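Local atomic coordinates of bifunctional protein PutA (Bdellovibrio bacteriovorus, PDB entry 5UR2), a protein that probably couples both steps of proline catabolism, oxidising proline with FAD in one domain and glutamate semialdehyde to glutamate with NAD+ in an aldehyde dehydrogenase domain. Residues Thr139-Ile144 and Asn194-Met199; Lys198-Tyr203 and Asp239-Ser244; Glu213-Leu218 and Leu250-Glu255. All coordinates share one frame; numbering follows the deposited sequence.

Contact 1. Residues Thr139-Ile144 and Asn194-Met199; sequences TFTVDI and NVSVKM. With P5F (N-propargylglycine-modified flavin adenine dinucleotide), chain F.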
loop_
_atom_site.group_PDB
_atom_site.type_symbol
_atom_site.label_atom_id
_atom_site.label_comp_id
_atom_site.label_asym_id
_atom_site.label_seq_id
_atom_site.Cartn_x
_atom_site.Cartn_y
_atom_site.Cartn_z
ATOM N N THR B 139 3.276 13.431 63.141
ATOM C CA THR B 139 4.109 12.240 63.171
ATOM C C THR B 139 4.478 11.861 61.735
ATOM O O THR B 139 4.319 12.665 60.808
ATOM C CB THR B 139 3.406 11.112 63.950
ATOM O OG1 THR B 139 4.231 9.939 63.944
ATOM C CG2 THR B 139 2.055 10.780 63.354
ATOM N N PHE B 140 4.960 10.635 61.535
ATOM C CA PHE B 140 5.607 10.288 60.282
ATOM C C PHE B 140 5.438 8.800 60.018
ATOM O O PHE B 140 5.135 8.020 60.923
ATOM C CB PHE B 140 7.104 10.643 60.324
ATOM C CG PHE B 140 7.895 9.842 61.342
ATOM C CD1 PHE B 140 8.392 8.570 61.022
ATOM C CD2 PHE B 140 8.116 10.339 62.621
ATOM C CE1 PHE B 140 9.107 7.826 61.960
ATOM C CE2 PHE B 140 8.830 9.602 63.567
ATOM C CZ PHE B 140 9.329 8.356 63.243
ATOM N N THR B 141 5.674 8.412 58.771
ATOM C CA THR B 141 5.954 7.024 58.434
ATOM C C THR B 141 7.140 7.047 57.490
ATOM O O THR B 141 7.137 7.810 56.518
ATOM C CB THR B 141 4.746 6.296 57.818
ATOM O OG1 THR B 141 5.090 4.923 57.580
ATOM C CG2 THR B 141 4.279 6.939 56.504
ATOM N N VAL B 142 8.207 6.277 57.828
ATOM C CA VAL B 142 9.452 6.316 57.065
ATOM C C VAL B 142 9.430 5.261 55.968
ATOM O O VAL B 142 9.048 4.106 56.198
ATOM C CB VAL B 142 10.673 6.135 57.986
ATOM C CG1 VAL B 142 11.920 6.016 57.153
ATOM C CG2 VAL B 142 10.811 7.324 58.912
ATOM N N ASP B 143 9.862 5.650 54.765
ATOM C CA ASP B 143 9.967 4.721 53.650
ATOM C C ASP B 143 11.325 4.875 52.986
ATOM O O ASP B 143 11.775 5.999 52.733
ATOM C CB ASP B 143 8.856 4.939 52.620
ATOM C CG ASP B 143 8.972 3.995 51.429
ATOM O OD1 ASP B 143 8.642 2.793 51.568
ATOM O OD2 ASP B 143 9.414 4.457 50.356
ATOM N N ILE B 144 11.986 3.751 52.722
ATOM C CA ILE B 144 13.305 3.754 52.097
ATOM C C ILE B 144 13.133 3.669 50.586
ATOM O O ILE B 144 12.749 2.626 50.052
ATOM C CB ILE B 144 14.172 2.605 52.621
ATOM C CG1 ILE B 144 14.275 2.705 54.142
ATOM C CG2 ILE B 144 15.565 2.665 52.003
ATOM C CD1 ILE B 144 14.917 1.511 54.794
ATOM N N ASN B 194 6.972 4.465 62.885
ATOM C CA ASN B 194 6.089 3.889 61.879
ATOM C C ASN B 194 6.901 3.775 60.598
ATOM O O ASN B 194 7.453 4.776 60.135
ATOM C CB ASN B 194 4.849 4.784 61.705
ATOM C CG ASN B 194 3.774 4.178 60.796
ATOM O OD1 ASN B 194 4.050 3.766 59.665
ATOM N ND2 ASN B 194 2.529 4.170 61.279
ATOM N N VAL B 195 7.011 2.570 60.039
ATOM C CA VAL B 195 7.763 2.396 58.803
ATOM C C VAL B 195 6.855 1.758 57.756
ATOM O O VAL B 195 5.942 0.987 58.073
ATOM C CB VAL B 195 9.069 1.571 58.979
ATOM C CG1 VAL B 195 9.902 2.116 60.133
ATOM C CG2 VAL B 195 8.795 0.072 59.122
ATOM N N SER B 196 7.085 2.141 56.499
ATOM C CA SER B 196 6.362 1.626 55.347
ATOM C C SER B 196 7.312 0.813 54.492
ATOM O O SER B 196 8.456 1.225 54.269
ATOM C CB SER B 196 5.759 2.751 54.502
ATOM O OG SER B 196 4.731 3.415 55.218
ATOM N N VAL B 197 6.815 -0.325 54.002
ATOM C CA VAL B 197 7.581 -1.327 53.278
ATOM C C VAL B 197 6.989 -1.603 51.897
ATOM O O VAL B 197 5.778 -1.772 51.761
ATOM C CB VAL B 197 7.645 -2.635 54.097
ATOM C CG1 VAL B 197 8.452 -3.699 53.360
ATOM C CG2 VAL B 197 8.249 -2.370 55.468
ATOM N N LYS B 198 7.852 -1.685 50.885
ATOM C CA LYS B 198 7.429 -1.987 49.513
ATOM C C LYS B 198 7.681 -3.465 49.309
ATOM O O LYS B 198 8.844 -3.940 49.405
ATOM C CB LYS B 198 8.146 -1.112 48.483
ATOM C CG LYS B 198 7.378 -0.058 47.689
ATOM C CD LYS B 198 7.108 1.330 48.238
ATOM C CE LYS B 198 5.873 2.060 47.727
ATOM N NZ LYS B 198 5.524 3.376 48.276
ATOM N N MET B 199 6.628 -4.230 49.042
ATOM C CA MET B 199 6.741 -5.682 49.003
ATOM C C MET B 199 7.697 -6.196 47.919
ATOM O O MET B 199 8.571 -7.013 48.201
ATOM C CB MET B 199 5.364 -6.329 48.791
ATOM C CG MET B 199 5.393 -7.858 48.961
ATOM S SD MET B 199 3.852 -8.693 48.571
ATOM C CE MET B 199 3.736 -8.410 46.792
HETATM P PA P5F F . -6.652 14.208 44.302
HETATM O O1A P5F F . -8.012 14.515 45.014
HETATM O O2A P5F F . -6.177 15.162 43.323
HETATM O O5B P5F F . -6.630 12.944 43.486
HETATM C C5B P5F F . -5.682 12.630 42.473
HETATM C C4B P5F F . -5.799 11.134 42.147
HETATM O O4B P5F F . -6.954 10.805 41.413
HETATM C C3B P5F F . -4.679 10.524 41.355
HETATM O O3B P5F F . -3.560 10.278 42.117
HETATM C C2B P5F F . -5.292 9.285 40.838
HETATM O O2B P5F F . -5.257 8.312 41.825
HETATM C C1B P5F F . -6.704 9.689 40.604
HETATM N N9A P5F F . -7.000 10.056 39.243
HETATM C C8A P5F F . -6.400 11.046 38.476
HETATM N N7A P5F F . -6.991 11.071 37.275
HETATM C C5A P5F F . -8.004 10.112 37.219
HETATM C C6A P5F F . -8.909 9.684 36.250
HETATM N N6A P5F F . -8.941 10.301 34.954
HETATM N N1A P5F F . -9.771 8.683 36.513
HETATM C C2A P5F F . -9.783 8.075 37.719
HETATM N N3A P5F F . -8.890 8.452 38.678
HETATM C C4A P5F F . -8.014 9.443 38.474
HETATM N N1 P5F F . -0.516 5.525 46.163
HETATM C C2 P5F F . -0.492 4.110 45.882
HETATM O O2 P5F F . -1.067 3.669 44.711
HETATM N N3 P5F F . 0.103 3.184 46.799
HETATM C C4 P5F F . 0.699 3.607 48.013
HETATM O O4 P5F F . 1.263 2.648 48.864
HETATM C C4X P5F F . 0.682 5.101 48.307
HETATM N N5 P5F F . 1.383 5.664 49.459
HETATM C C5X P5F F . 0.946 7.007 49.888
HETATM C C6 P5F F . 1.161 7.443 51.302
HETATM C C7 P5F F . 0.664 8.698 51.738
HETATM C C7M P5F F . 0.887 9.126 53.172
HETATM C C8 P5F F . -0.042 9.549 50.837
HETATM C C8M P5F F . -0.587 10.888 51.267
HETATM C C9 P5F F . -0.252 9.143 49.498
HETATM C C9A P5F F . 0.270 7.828 49.030
HETATM N N10 P5F F . 0.031 7.400 47.649
HETATM C C10 P5F F . 0.092 5.988 47.395
HETATM C "C1'" P5F F . -0.442 8.326 46.590
HETATM C "C2'" P5F F . -1.958 8.519 46.615
HETATM O "O2'" P5F F . -2.556 7.340 46.233
HETATM C "C3'" P5F F . -2.478 9.657 45.733
HETATM O "O3'" P5F F . -2.165 9.371 44.422
HETATM C "C4'" P5F F . -1.911 11.032 46.054
HETATM O "O4'" P5F F . -1.600 11.042 47.405
HETATM C "C5'" P5F F . -2.784 12.225 45.621
HETATM O "O5'" P5F F . -4.169 12.026 45.828
HETATM P P P5F F . -5.206 13.141 46.388
HETATM O O1P P5F F . -6.471 12.637 47.183
HETATM O O2P P5F F . -4.205 14.103 47.131
HETATM O O3P P5F F . -5.396 14.136 45.096
HETATM C C21 P5F F . 3.777 5.100 48.566
HETATM C C22 P5F F . 2.573 5.347 49.127
HETATM C C23 P5F F . 4.208 3.672 48.189
#
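Thr-141 to Asp-143 and Asn-194 to Ser-196 pair as the first two parallel strands of the eight-stranded beta/alpha barrel that forms the proline dehydrogenase domain. The backbone ladder is short: Val-142 N donates to Asn-194 O at 2.9 Å, and Ser-196 N returns a nearly straight bond to Val-142 O at 2.8 Å. The paired Val-142 and Val-195 put their branched side chains on one face of the sheet; beta-branched residues suit such an extended backbone, and Val-142 packs against Leu-165 of helix 152-173.

The opposite face carries Thr-141, Asp-143 and Ser-196, and here the contact is polar. A chain of side-chain bonds crosses the strands: Ser-196 OG donates to Thr-141 OG1 at 2.8 Å, and Thr-141 OG1 in turn donates to Asn-194 OD1 at 2.6 Å. With its OG1 anti to the backbone N (chi1 -177°), Thr-141 sets the hydroxyl between these two partners. It approaches the amide from above the carbonyl plane, 39° out of it, rather than along a lone pair. Small hydroxyl residues suit this interior because one hydroxyl can accept and donate at once; Arg-300 adds a further bond to Ser-196 OG.

Asp-143 turns its carboxylate toward the end of the second strand. Its OD1 lies 3.1 Å from Ser-196 O, two acceptors with no bond between them, and comes within 3.9 Å of Lys-198 CD, while OD2 stays too far from the amine for a direct bond. The long lysine chain, bent at chi2 (84°), can reach from the strand end to the flavin site, where Tyr-403 OH also bonds its amine. In this inactivated enzyme Lys-198 NZ is covalently joined to C23 of the N-propargylglycine-derived bridge, 1.4 Å away.

Contact 2. Residues Lys198-Tyr203 and Asp239-Ser244; sequences KMTALY and DMEQYS. With P5F (N-propargylglycine-modified flavin adenine dinucleotide), chain F.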
loop_
_atom_site.group_PDB
_atom_site.type_symbol
_atom_site.label_atom_id
_atom_site.label_comp_id
_atom_site.label_asym_id
_atom_site.label_seq_id
_atom_site.Cartn_x
_atom_site.Cartn_y
_atom_site.Cartn_z
ATOM N N LYS B 198 7.852 -1.685 50.885
ATOM C CA LYS B 198 7.429 -1.987 49.513
ATOM C C LYS B 198 7.681 -3.465 49.309
ATOM O O LYS B 198 8.844 -3.940 49.405
ATOM C CB LYS B 198 8.146 -1.112 48.483
ATOM C CG LYS B 198 7.378 -0.058 47.689
ATOM C CD LYS B 198 7.108 1.330 48.238
ATOM C CE LYS B 198 5.873 2.060 47.727
ATOM N NZ LYS B 198 5.524 3.376 48.276
ATOM N N MET B 199 6.628 -4.230 49.042
ATOM C CA MET B 199 6.741 -5.682 49.003
ATOM C C MET B 199 7.697 -6.196 47.919
ATOM O O MET B 199 8.571 -7.013 48.201
ATOM C CB MET B 199 5.364 -6.329 48.791
ATOM C CG MET B 199 5.393 -7.858 48.961
ATOM S SD MET B 199 3.852 -8.693 48.571
ATOM C CE MET B 199 3.736 -8.410 46.792
ATOM N N THR B 200 7.540 -5.737 46.675
ATOM C CA THR B 200 8.381 -6.285 45.616
ATOM C C THR B 200 9.850 -5.920 45.766
ATOM O O THR B 200 10.682 -6.502 45.072
ATOM C CB THR B 200 7.883 -5.836 44.256
ATOM O OG1 THR B 200 8.129 -4.428 44.108
ATOM C CG2 THR B 200 6.397 -6.139 44.159
ATOM N N ALA B 201 10.197 -4.984 46.646
ATOM C CA ALA B 201 11.604 -4.711 46.869
ATOM C C ALA B 201 12.307 -5.825 47.631
ATOM O O ALA B 201 13.540 -5.841 47.664
ATOM C CB ALA B 201 11.769 -3.395 47.619
ATOM N N LEU B 202 11.561 -6.753 48.224
ATOM C CA LEU B 202 12.134 -7.816 49.036
ATOM C C LEU B 202 12.422 -9.099 48.270
ATOM O O LEU B 202 12.999 -10.020 48.852
ATOM C CB LEU B 202 11.207 -8.152 50.199
ATOM C CG LEU B 202 11.111 -7.022 51.202
ATOM C CD1 LEU B 202 9.943 -7.248 52.141
ATOM C CD2 LEU B 202 12.413 -6.994 51.950
ATOM N N TYR B 203 12.037 -9.197 47.004
ATOM C CA TYR B 203 12.248 -10.431 46.254
ATOM C C TYR B 203 12.246 -10.098 44.771
ATOM O O TYR B 203 11.327 -9.423 44.300
ATOM C CB TYR B 203 11.153 -11.460 46.581
ATOM C CG TYR B 203 11.236 -12.786 45.816
ATOM C CD1 TYR B 203 12.441 -13.463 45.668
ATOM C CD2 TYR B 203 10.091 -13.365 45.262
ATOM C CE1 TYR B 203 12.504 -14.684 44.984
ATOM C CE2 TYR B 203 10.144 -14.584 44.578
ATOM C CZ TYR B 203 11.356 -15.230 44.440
ATOM O OH TYR B 203 11.411 -16.421 43.765
ATOM N N ASP B 239 2.998 -1.133 51.841
ATOM C CA ASP B 239 2.472 -0.298 50.766
ATOM C C ASP B 239 1.786 -1.156 49.706
ATOM O O ASP B 239 1.891 -2.387 49.688
ATOM C CB ASP B 239 3.571 0.569 50.137
ATOM C CG ASP B 239 4.014 1.732 51.049
ATOM O OD1 ASP B 239 3.238 2.154 51.934
ATOM O OD2 ASP B 239 5.134 2.251 50.870
ATOM N N MET B 240 1.069 -0.489 48.807
ATOM C CA MET B 240 0.432 -1.160 47.681
ATOM C C MET B 240 1.020 -0.617 46.397
ATOM O O MET B 240 0.978 0.599 46.154
ATOM C CB MET B 240 -1.082 -0.973 47.672
ATOM C CG MET B 240 -1.732 -1.820 46.599
ATOM S SD MET B 240 -1.473 -3.575 46.873
ATOM C CE MET B 240 -2.653 -3.819 48.206
ATOM N N GLU B 241 1.538 -1.524 45.576
ATOM C CA GLU B 241 2.178 -1.171 44.316
ATOM C C GLU B 241 1.193 -1.348 43.161
ATOM O O GLU B 241 -0.020 -1.191 43.353
ATOM C CB GLU B 241 3.452 -2.010 44.131
ATOM C CG GLU B 241 4.499 -1.702 45.199
ATOM C CD GLU B 241 5.533 -2.814 45.376
ATOM O OE1 GLU B 241 5.172 -3.869 45.937
ATOM O OE2 GLU B 241 6.711 -2.629 44.975
ATOM N N GLN B 242 1.698 -1.668 41.969
ATOM C CA GLN B 242 0.879 -1.691 40.761
ATOM C C GLN B 242 -0.131 -2.840 40.783
ATOM O O GLN B 242 -0.059 -3.770 41.594
ATOM C CB GLN B 242 1.758 -1.780 39.511
ATOM C CG GLN B 242 2.579 -3.036 39.422
ATOM C CD GLN B 242 3.910 -2.937 40.168
ATOM O OE1 GLN B 242 4.248 -1.898 40.774
ATOM N NE2 GLN B 242 4.672 -4.028 40.132
ATOM N N TYR B 243 -1.099 -2.760 39.866
ATOM C CA TYR B 243 -2.217 -3.697 39.905
ATOM C C TYR B 243 -1.764 -5.146 39.713
ATOM O O TYR B 243 -2.378 -6.061 40.271
ATOM C CB TYR B 243 -3.255 -3.312 38.852
ATOM C CG TYR B 243 -4.559 -4.078 39.002
ATOM C CD1 TYR B 243 -5.416 -3.821 40.069
ATOM C CD2 TYR B 243 -4.923 -5.065 38.089
ATOM C CE1 TYR B 243 -6.611 -4.506 40.212
ATOM C CE2 TYR B 243 -6.121 -5.755 38.217
ATOM C CZ TYR B 243 -6.960 -5.472 39.284
ATOM O OH TYR B 243 -8.150 -6.157 39.429
ATOM N N SER B 244 -0.686 -5.376 38.950
ATOM C CA SER B 244 -0.220 -6.741 38.719
ATOM C C SER B 244 0.192 -7.463 40.012
ATOM O O SER B 244 0.273 -8.692 40.016
ATOM C CB SER B 244 0.955 -6.737 37.741
ATOM O OG SER B 244 2.022 -5.950 38.273
HETATM P PA P5F F . -6.652 14.208 44.302
HETATM O O1A P5F F . -8.012 14.515 45.014
HETATM O O2A P5F F . -6.177 15.162 43.323
HETATM O O5B P5F F . -6.630 12.944 43.486
HETATM C C5B P5F F . -5.682 12.630 42.473
HETATM C C4B P5F F . -5.799 11.134 42.147
HETATM O O4B P5F F . -6.954 10.805 41.413
HETATM C C3B P5F F . -4.679 10.524 41.355
HETATM O O3B P5F F . -3.560 10.278 42.117
HETATM C C2B P5F F . -5.292 9.285 40.838
HETATM O O2B P5F F . -5.257 8.312 41.825
HETATM C C1B P5F F . -6.704 9.689 40.604
HETATM N N9A P5F F . -7.000 10.056 39.243
HETATM C C8A P5F F . -6.400 11.046 38.476
HETATM N N7A P5F F . -6.991 11.071 37.275
HETATM C C5A P5F F . -8.004 10.112 37.219
HETATM C C6A P5F F . -8.909 9.684 36.250
HETATM N N6A P5F F . -8.941 10.301 34.954
HETATM N N1A P5F F . -9.771 8.683 36.513
HETATM C C2A P5F F . -9.783 8.075 37.719
HETATM N N3A P5F F . -8.890 8.452 38.678
HETATM C C4A P5F F . -8.014 9.443 38.474
HETATM N N1 P5F F . -0.516 5.525 46.163
HETATM C C2 P5F F . -0.492 4.110 45.882
HETATM O O2 P5F F . -1.067 3.669 44.711
HETATM N N3 P5F F . 0.103 3.184 46.799
HETATM C C4 P5F F . 0.699 3.607 48.013
HETATM O O4 P5F F . 1.263 2.648 48.864
HETATM C C4X P5F F . 0.682 5.101 48.307
HETATM N N5 P5F F . 1.383 5.664 49.459
HETATM C C5X P5F F . 0.946 7.007 49.888
HETATM C C6 P5F F . 1.161 7.443 51.302
HETATM C C7 P5F F . 0.664 8.698 51.738
HETATM C C7M P5F F . 0.887 9.126 53.172
HETATM C C8 P5F F . -0.042 9.549 50.837
HETATM C C8M P5F F . -0.587 10.888 51.267
HETATM C C9 P5F F . -0.252 9.143 49.498
HETATM C C9A P5F F . 0.270 7.828 49.030
HETATM N N10 P5F F . 0.031 7.400 47.649
HETATM C C10 P5F F . 0.092 5.988 47.395
HETATM C "C1'" P5F F . -0.442 8.326 46.590
HETATM C "C2'" P5F F . -1.958 8.519 46.615
HETATM O "O2'" P5F F . -2.556 7.340 46.233
HETATM C "C3'" P5F F . -2.478 9.657 45.733
HETATM O "O3'" P5F F . -2.165 9.371 44.422
HETATM C "C4'" P5F F . -1.911 11.032 46.054
HETATM O "O4'" P5F F . -1.600 11.042 47.405
HETATM C "C5'" P5F F . -2.784 12.225 45.621
HETATM O "O5'" P5F F . -4.169 12.026 45.828
HETATM P P P5F F . -5.206 13.141 46.388
HETATM O O1P P5F F . -6.471 12.637 47.183
HETATM O O2P P5F F . -4.205 14.103 47.131
HETATM O O3P P5F F . -5.396 14.136 45.096
HETATM C C21 P5F F . 3.777 5.100 48.566
HETATM C C22 P5F F . 2.573 5.347 49.127
HETATM C C23 P5F F . 4.208 3.672 48.189
#
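The polar grip between the two loops is made by the carboxylate of Glu-241, which takes one donor on each oxygen from Thr-200. The backbone Thr-200 N reaches the syn lone pair of Glu-241 OE1 at 3.1 Å in a fairly straight bond (168°), and Thr-200 OG1 bonds to Glu-241 OE2, though their separation of 2.4 Å is doubtfully short. Glutamate fits because its chain, extended beyond CG, approaches the threonine from the opposite direction, with one oxygen to each donor. Threonine offers both donors at once: its OG1 sits between backbone N and carbonyl carbon (chi1 70°), on the side of OE2.

Both loops follow barrel strands at the C-terminal end, where beta/alpha barrels carry their active sites, and here they border the flavin. Met-240 holds the pyrimidine edge with its backbone, Met-240 N donating to O4 at 3.1 Å and flavin N3 donating to Met-240 O at 2.8 Å.

Around the inactivator bridge, Asp-239 OD2 lies 2.9 Å from Lys-198 NZ. Asp-239 OD2 is also 3.2 Å from P5F C23, while Asp-239 OD1 forms a salt bridge with Arg-300. Van der Waals contact is slight: Lys-198 CG passes obliquely by Glu-241 OE2, at 3.8 Å.

Contact 3. Residues Glu213-Leu218 and Leu250-Glu255; sequences ESKKIL and LEVFTE
Lys-215 NZ is gripped by two carboxylates one helical turn apart, Glu-251 OE1 at 2.5 Å and Glu-255 OE2 at 2.6 Å; the first distance is unusually short, and its exact value should not be pressed. This salt-bridge network ties together two neighbouring outer helices of the beta/alpha barrel, 211-232 and 246-257, whose axes here run 9.6 Å apart at an angle of 50°. Lysine suits the position because its flexible chain can run out from one helix and bend near its end (chi3 61°), carrying the amine between the two acids. Both glutamates meet it at about a right angle, and Glu-255 OE2 is approached on its syn side, 23° out of the carboxylate plane. The i and i+4 spacing places both acids on the same side of their helix, and two negative groups would probably favour the charged form of the lysine.

Each acid has another partner: Trp-211 NE1 bonds to Glu-251 OE1, and Lys-219 forms a salt bridge with Glu-255 OE1. Beside the charges the interface turns apolar. Val-252, branched and apolar, suits the buried side of the interface; its CG2 touches Lys-215 CG at 4.1 Å and Leu-218 CB at 3.9 Å.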
loop_
_atom_site.group_PDB
_atom_site.type_symbol
_atom_site.label_atom_id
_atom_site.label_comp_id
_atom_site.label_asym_id
_atom_site.label_seq_id
_atom_site.Cartn_x
_atom_site.Cartn_y
_atom_site.Cartn_z
ATOM N N GLU B 213 4.270 -20.553 45.398
ATOM C CA GLU B 213 5.684 -20.453 45.736
ATOM C C GLU B 213 6.095 -18.998 45.953
ATOM O O GLU B 213 6.765 -18.670 46.940
ATOM C CB GLU B 213 6.525 -21.100 44.640
ATOM C CG GLU B 213 7.998 -21.099 44.970
ATOM C CD GLU B 213 8.805 -21.961 44.030
ATOM O OE1 GLU B 213 10.053 -21.867 44.078
ATOM O OE2 GLU B 213 8.191 -22.729 43.249
ATOM N N SER B 214 5.668 -18.106 45.048
ATOM C CA SER B 214 5.984 -16.684 45.175
ATOM C C SER B 214 5.428 -16.110 46.465
ATOM O O SER B 214 6.118 -15.362 47.171
ATOM C CB SER B 214 5.420 -15.909 43.986
ATOM O OG SER B 214 6.026 -16.313 42.763
ATOM N N LYS B 215 4.177 -16.457 46.789
ATOM C CA LYS B 215 3.548 -15.959 48.005
ATOM C C LYS B 215 4.298 -16.417 49.253
ATOM O O LYS B 215 4.489 -15.629 50.190
ATOM C CB LYS B 215 2.093 -16.409 48.053
ATOM C CG LYS B 215 1.392 -16.072 49.352
ATOM C CD LYS B 215 -0.132 -16.116 49.185
ATOM C CE LYS B 215 -0.647 -17.488 48.782
ATOM N NZ LYS B 215 -2.127 -17.501 48.936
ATOM N N LYS B 216 4.724 -17.688 49.287
ATOM C CA LYS B 216 5.485 -18.181 50.430
ATOM C C LYS B 216 6.806 -17.432 50.574
ATOM O O LYS B 216 7.214 -17.094 51.690
ATOM C CB LYS B 216 5.724 -19.684 50.314
ATOM C CG LYS B 216 6.680 -20.231 51.389
ATOM C CD LYS B 216 6.958 -21.713 51.180
ATOM C CE LYS B 216 8.402 -22.065 51.550
ATOM N NZ LYS B 216 8.726 -21.741 52.962
ATOM N N ILE B 217 7.498 -17.177 49.458
ATOM C CA ILE B 217 8.777 -16.473 49.540
ATOM C C ILE B 217 8.570 -15.039 50.014
ATOM O O ILE B 217 9.311 -14.549 50.878
ATOM C CB ILE B 217 9.520 -16.525 48.189
ATOM C CG1 ILE B 217 9.977 -17.949 47.886
ATOM C CG2 ILE B 217 10.706 -15.554 48.170
ATOM C CD1 ILE B 217 10.513 -18.140 46.467
ATOM N N LEU B 218 7.561 -14.345 49.468
ATOM C CA LEU B 218 7.293 -12.972 49.892
ATOM C C LEU B 218 6.992 -12.911 51.388
ATOM O O LEU B 218 7.536 -12.068 52.108
ATOM C CB LEU B 218 6.144 -12.375 49.072
ATOM C CG LEU B 218 6.514 -12.092 47.610
ATOM C CD1 LEU B 218 5.279 -11.842 46.751
ATOM C CD2 LEU B 218 7.461 -10.927 47.532
ATOM N N LEU B 250 -2.327 -8.581 48.894
ATOM C CA LEU B 250 -3.365 -8.768 49.897
ATOM C C LEU B 250 -3.301 -10.164 50.519
ATOM O O LEU B 250 -3.473 -10.310 51.735
ATOM C CB LEU B 250 -4.732 -8.493 49.275
ATOM C CG LEU B 250 -4.922 -7.017 48.888
ATOM C CD1 LEU B 250 -6.306 -6.773 48.305
ATOM C CD2 LEU B 250 -4.656 -6.103 50.075
ATOM N N GLU B 251 -3.058 -11.202 49.708
ATOM C CA GLU B 251 -2.881 -12.543 50.258
ATOM C C GLU B 251 -1.637 -12.615 51.141
ATOM O O GLU B 251 -1.663 -13.217 52.218
ATOM C CB GLU B 251 -2.798 -13.578 49.128
ATOM C CG GLU B 251 -4.106 -13.744 48.384
ATOM C CD GLU B 251 -4.121 -14.941 47.467
ATOM O OE1 GLU B 251 -3.166 -15.752 47.495
ATOM O OE2 GLU B 251 -5.096 -15.071 46.713
ATOM N N VAL B 252 -0.536 -12.007 50.700
ATOM C CA VAL B 252 0.679 -12.000 51.510
ATOM C C VAL B 252 0.396 -11.373 52.869
ATOM O O VAL B 252 0.717 -11.942 53.920
ATOM C CB VAL B 252 1.805 -11.268 50.754
ATOM C CG1 VAL B 252 2.974 -10.954 51.660
ATOM C CG2 VAL B 252 2.252 -12.082 49.531
ATOM N N PHE B 253 -0.242 -10.200 52.861
ATOM C CA PHE B 253 -0.464 -9.441 54.089
ATOM C C PHE B 253 -1.402 -10.161 55.045
ATOM O O PHE B 253 -1.108 -10.297 56.240
ATOM C CB PHE B 253 -1.015 -8.057 53.747
ATOM C CG PHE B 253 -1.348 -7.234 54.944
ATOM C CD1 PHE B 253 -0.346 -6.572 55.648
ATOM C CD2 PHE B 253 -2.672 -7.089 55.357
ATOM C CE1 PHE B 253 -0.659 -5.788 56.757
ATOM C CE2 PHE B 253 -2.984 -6.319 56.458
ATOM C CZ PHE B 253 -1.979 -5.668 57.163
ATOM N N THR B 254 -2.559 -10.582 54.547
ATOM C CA THR B 254 -3.568 -11.147 55.432
ATOM C C THR B 254 -3.118 -12.490 56.001
ATOM O O THR B 254 -3.351 -12.773 57.178
ATOM C CB THR B 254 -4.910 -11.276 54.700
ATOM O OG1 THR B 254 -4.729 -11.967 53.452
ATOM C CG2 THR B 254 -5.517 -9.906 54.446
ATOM N N GLU B 255 -2.476 -13.332 55.187
ATOM C CA GLU B 255 -1.993 -14.602 55.716
ATOM C C GLU B 255 -0.898 -14.372 56.748
ATOM O O GLU B 255 -0.846 -15.064 57.771
ATOM C CB GLU B 255 -1.495 -15.505 54.584
ATOM C CG GLU B 255 -2.598 -16.031 53.630
ATOM C CD GLU B 255 -2.009 -16.882 52.493
ATOM O OE1 GLU B 255 -0.854 -17.323 52.633
ATOM O OE2 GLU B 255 -2.687 -17.133 51.480
#

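Overall arrangement
All three contacts belong to the proline dehydrogenase barrel and trace it from sheet to outer helices. Contact 1 joins strands 138-144 and 194-197; contact 2 joins the loops that follow strands 194-197 and 235-238; contact 3 joins the helices those loops lead into. Contacts 1 and 2 share Lys-198 and Met-199, with centres 13 Å apart. Contact 3 lies 11 Å from contact 2 and 19 Å from contact 1, centre to centre. Met-199 bridges the layers, its CE packing 3.8 Å from Leu-218 CD1. The segments of contacts 2 and 3 alternate, as expected for successive beta/alpha units. Contacts 1 and 2 thus border the flavin site, whereas contact 3 lies in the outer helix layer, the Val-252 side chain about 14 Å from the modified flavin.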